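Local coordinates for protein branched-chain-amino-acid aminotransferase (Deinococcus radiodurans, PDB 3UZO) that probably catalyses reversible amino-group transfer between branched-chain amino acids and 2-oxoglutarate, with pyridoxal 5'-phosphate as cofactor, at residues 200-204 and 205-209; 236-240 and 241-245. All coordinates share one frame; numbering follows the deposited sequence.

Contact 1 of 2, residues 200-204 and 205-209. With PLP (pyridoxal-5'-phosphate), chain C.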
# COMPACT_ATOMS: atom_id res chain seq x y z
N ALA A 200 2.75 11.49 1.43
CA ALA A 200 3.72 12.38 0.81
C ALA A 200 4.70 11.64 -0.09
O ALA A 200 5.53 12.26 -0.75
CB ALA A 200 4.49 13.15 1.89
N ALA A 201 4.61 10.32 -0.10
CA ALA A 201 5.50 9.50 -0.92
C ALA A 201 4.69 8.87 -2.05
O ALA A 201 3.50 8.62 -1.91
CB ALA A 201 6.14 8.41 -0.06
N LYS A 202 5.34 8.63 -3.18
CA LYS A 202 4.67 8.04 -4.33
C LYS A 202 4.79 6.52 -4.24
O LYS A 202 5.60 5.90 -4.94
CB LYS A 202 5.31 8.57 -5.61
CG LYS A 202 4.52 8.33 -6.88
CD LYS A 202 4.84 9.42 -7.90
CE LYS A 202 4.24 9.14 -9.27
NZ LYS A 202 2.75 9.04 -9.23
N VAL A 203 3.99 5.93 -3.35
CA VAL A 203 3.99 4.48 -3.12
C VAL A 203 2.65 3.83 -3.43
O VAL A 203 1.59 4.45 -3.28
CB VAL A 203 4.38 4.13 -1.66
CG1 VAL A 203 5.72 4.73 -1.32
CG2 VAL A 203 3.31 4.63 -0.69
N GLY A 204 2.70 2.57 -3.85
CA GLY A 204 1.50 1.82 -4.21
C GLY A 204 0.33 1.80 -3.24
O GLY A 204 -0.83 1.87 -3.66
N GLY A 205 0.62 1.67 -1.95
CA GLY A 205 -0.44 1.65 -0.96
C GLY A 205 -1.43 2.80 -1.08
O GLY A 205 -2.63 2.62 -0.86
N ASN A 206 -0.94 3.99 -1.42
CA ASN A 206 -1.81 5.15 -1.55
C ASN A 206 -2.82 4.95 -2.67
O ASN A 206 -3.99 5.29 -2.54
CB ASN A 206 -1.00 6.43 -1.84
CG ASN A 206 0.08 6.70 -0.80
OD1 ASN A 206 -0.03 6.31 0.36
ND2 ASN A 206 1.15 7.39 -1.23
N TYR A 207 -2.36 4.38 -3.78
CA TYR A 207 -3.23 4.16 -4.92
C TYR A 207 -4.19 3.01 -4.70
O TYR A 207 -5.33 3.05 -5.17
CB TYR A 207 -2.40 3.96 -6.18
CG TYR A 207 -1.50 5.14 -6.44
CD1 TYR A 207 -0.27 5.25 -5.80
CD2 TYR A 207 -1.91 6.20 -7.24
CE1 TYR A 207 0.53 6.37 -5.96
CE2 TYR A 207 -1.13 7.33 -7.40
CZ TYR A 207 0.10 7.41 -6.75
OH TYR A 207 0.88 8.53 -6.88
N ALA A 208 -3.73 1.99 -3.98
CA ALA A 208 -4.56 0.83 -3.67
C ALA A 208 -5.79 1.32 -2.92
O ALA A 208 -6.92 0.93 -3.22
CB ALA A 208 -3.78 -0.18 -2.81
N ALA A 209 -5.56 2.21 -1.95
CA ALA A 209 -6.64 2.76 -1.14
C ALA A 209 -7.63 3.60 -1.96
O ALA A 209 -8.81 3.67 -1.63
CB ALA A 209 -6.05 3.61 -0.00
N1 PLP C . -1.02 13.42 -6.80
C2 PLP C . -0.95 12.03 -6.97
C2A PLP C . -1.74 11.14 -6.01
C3 PLP C . -0.14 11.52 -8.05
O3 PLP C . -0.05 10.19 -8.25
C4 PLP C . 0.59 12.43 -8.91
C4A PLP C . 1.48 11.81 -10.06
C5 PLP C . 0.46 13.88 -8.66
C6 PLP C . -0.34 14.34 -7.61
C5A PLP C . 1.14 14.93 -9.45
O4P PLP C . 2.54 14.92 -9.35
P PLP C . 3.45 15.18 -10.62
O1P PLP C . 3.22 14.18 -11.70
O2P PLP C . 4.87 15.10 -10.01
O3P PLP C . 3.21 16.62 -10.98
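The Tyr-207 ring meets its neighbours in the contact mostly round the rim. The carbonyl oxygens of Val-203 and Gly-204 lie at the edge near the ring plane, the former 3.2 Å from Tyr-207 CD1, and the cofactor oxygen O3 sits in plane at the phenol end. Lys-202 NZ approaches obliquely. Beyond the two segments, Arg-192 makes a cation-pi contact with the ring, Phe-76 meets it with planes about 55° apart, and Val-157 of the second subunit packs on the same side chain.

Lys-202 donates from NZ to Tyr-207 OH at 3.0 Å and, weakly, to PLP O3. The lysine chain leaves with CG anti to the backbone N (chi1 -165°), runs extended, and bends only at chi4, which swings NZ in toward the phenol. Lys-202 NZ stops 3.2 Å from PLP C4A, too far for a covalent bond, so no internal aldimine is present here. Tyr-207 OH and PLP O3 are separated by a very short 2.3 Å; either could donate, and the exact length is doubtful. Lys-202 and Tyr-207 belong to the cofactor site of a class-IV aminotransferase; Lys-202 is predicted to be the Schiff-base lysine and also touches bound glutamate.

Lys-202 is the centre of an inverse gamma turn, after which the chain enters helix 204-219. Asn-206 N is hydrogen-bonded to Val-203 O at 3.2 Å. In the first full turn, Ala-208 N donates to Gly-204 O at 2.9 Å. The Asn-206 amide crosses Val-203, where Asn-206 ND2 lies 3.5 Å from Val-203 CG2, and Asn-206 OD1 is hydrogen-bonded to Thr-198 OG1.

Contact 2 of 2, residues 236-240 and 241-245. With PLP (pyridoxal-5'-phosphate), chain C.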
# COMPACT_ATOMS: atom_id res chain seq x y z
N ILE A 236 -9.27 20.59 1.39
CA ILE A 236 -8.94 19.80 0.21
C ILE A 236 -7.50 19.31 0.27
O ILE A 236 -6.61 20.04 0.69
CB ILE A 236 -9.15 20.63 -1.07
CG1 ILE A 236 -10.65 20.94 -1.23
CG2 ILE A 236 -8.60 19.89 -2.29
CD1 ILE A 236 -10.98 21.84 -2.39
N GLU A 237 -7.28 18.06 -0.14
CA GLU A 237 -5.95 17.47 -0.16
C GLU A 237 -5.48 17.45 -1.62
O GLU A 237 -4.69 18.30 -2.04
CB GLU A 237 -5.99 16.05 0.40
CG GLU A 237 -6.16 16.00 1.92
CD GLU A 237 -4.83 15.97 2.65
OE1 GLU A 237 -4.11 14.95 2.53
OE2 GLU A 237 -4.49 16.96 3.33
N GLU A 238 -5.99 16.49 -2.38
CA GLU A 238 -5.66 16.35 -3.81
C GLU A 238 -6.61 15.33 -4.44
O GLU A 238 -7.49 14.81 -3.75
CB GLU A 238 -4.20 15.89 -3.97
CG GLU A 238 -3.87 14.53 -3.36
CD GLU A 238 -2.40 14.16 -3.52
OE1 GLU A 238 -1.74 14.69 -4.44
OE2 GLU A 238 -1.91 13.31 -2.74
N ALA A 239 -6.43 15.04 -5.73
CA ALA A 239 -7.30 14.10 -6.44
C ALA A 239 -6.87 12.63 -6.49
O ALA A 239 -7.58 11.80 -7.05
CB ALA A 239 -7.53 14.60 -7.86
N GLY A 240 -5.71 12.29 -5.93
CA GLY A 240 -5.32 10.89 -5.99
C GLY A 240 -4.58 10.52 -7.26
O GLY A 240 -4.05 9.42 -7.39
N ALA A 241 -4.54 11.45 -8.21
CA ALA A 241 -3.83 11.26 -9.46
C ALA A 241 -3.35 12.64 -9.89
O ALA A 241 -2.75 12.80 -10.96
CB ALA A 241 -4.76 10.67 -10.52
N ALA A 242 -3.62 13.63 -9.04
CA ALA A 242 -3.22 15.01 -9.31
C ALA A 242 -3.40 15.91 -8.09
O ALA A 242 -4.24 15.64 -7.22
CB ALA A 242 -4.04 15.56 -10.47
N ASN A 243 -2.59 16.97 -8.01
CA ASN A 243 -2.70 17.94 -6.92
C ASN A 243 -3.85 18.85 -7.36
O ASN A 243 -4.33 18.75 -8.49
CB ASN A 243 -1.42 18.78 -6.78
CG ASN A 243 -0.47 18.27 -5.69
OD1 ASN A 243 0.49 18.96 -5.32
ND2 ASN A 243 -0.72 17.07 -5.19
N PHE A 244 -4.28 19.73 -6.46
CA PHE A 244 -5.38 20.66 -6.74
C PHE A 244 -4.89 22.09 -6.61
O PHE A 244 -4.04 22.38 -5.77
CB PHE A 244 -6.50 20.43 -5.72
CG PHE A 244 -7.61 21.44 -5.77
CD1 PHE A 244 -8.76 21.20 -6.52
CD2 PHE A 244 -7.52 22.63 -5.05
CE1 PHE A 244 -9.82 22.13 -6.54
CE2 PHE A 244 -8.57 23.56 -5.06
CZ PHE A 244 -9.72 23.31 -5.81
N PHE A 245 -5.40 22.98 -7.45
CA PHE A 245 -5.06 24.39 -7.33
C PHE A 245 -6.30 25.19 -7.68
O PHE A 245 -7.22 24.68 -8.32
CB PHE A 245 -3.88 24.78 -8.25
CG PHE A 245 -4.22 24.84 -9.71
CD1 PHE A 245 -4.10 23.70 -10.51
CD2 PHE A 245 -4.62 26.03 -10.31
CE1 PHE A 245 -4.37 23.75 -11.88
CE2 PHE A 245 -4.89 26.10 -11.66
CZ PHE A 245 -4.77 24.95 -12.46
N1 PLP C . -1.02 13.42 -6.80
C2 PLP C . -0.95 12.03 -6.97
C2A PLP C . -1.74 11.14 -6.01
C3 PLP C . -0.14 11.52 -8.05
O3 PLP C . -0.05 10.19 -8.25
C4 PLP C . 0.59 12.43 -8.91
C4A PLP C . 1.48 11.81 -10.06
C5 PLP C . 0.46 13.88 -8.66
C6 PLP C . -0.34 14.34 -7.61
C5A PLP C . 1.14 14.93 -9.45
O4P PLP C . 2.54 14.92 -9.35
P PLP C . 3.45 15.18 -10.62
O1P PLP C . 3.22 14.18 -11.70
O2P PLP C . 4.87 15.10 -10.01
O3P PLP C . 3.21 16.62 -10.98
O HOH W 1 -3.05 19.33 -4.04
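Glu-238 and Asn-243 cross at an angle, carboxylate and amide planes 53° apart, with Glu-238 OE1 2.7 Å from Asn-243 ND2. The same OE1 lies 2.8 Å from PLP N1: Glu-238 CG sits between the backbone N and the carbonyl carbon, and the chain beyond it is extended, which carries OE1 to the cofactor nitrogen. Second-shell partners fix both groups: Glu-238 OE2 accepts from Leu-263 N, Asn-243 ND2 donates to Leu-263 O, and Asn-243 OD1 accepts from Lys-268. Farther from the cofactor, Ile-236 crosses Phe-244 obliquely and lays CD1 over one ring face, 4.2 Å from the centroid and 21° off the normal, a CH-pi contact.

The two limbs run back almost antiparallel. A backbone bond from Ala-239 N to Ala-242 O (2.7 Å) spans the turn, and a water joins Glu-237 O to Phe-244 N. At the bend, Gly-240 has a positive phi of 86°, where a CB would jam against the preceding carbonyl oxygen; Gly-240 C packs 3.2 Å from PLP C2A. A carboxylate at the pyridine nitrogen, which would help keep N1 protonated, is characteristic of the cofactor site in fold-type IV aminotransferases.

From the N terminus, the chain leaves strand 183-186, passes through the loop that carries 200-204, and at contact 1 turns into helix 204-219. Only after that helix and the short strand 224-225 does contact 2 open, reversing the chain at 240-241 so that it enters strand 243-248, which pairs with 253-257 and 296-302 in the mixed sheet. The two are therefore in series: neither encloses nor crosses the other. In space their centres are about 13 Å apart, and they meet where Tyr-207 CE2 packs 3.6 Å from Gly-240 O. Bound pyridoxal phosphate touches both, so the start of helix 204-219 and the connection between strands 224-225 and 243-248 border one cofactor.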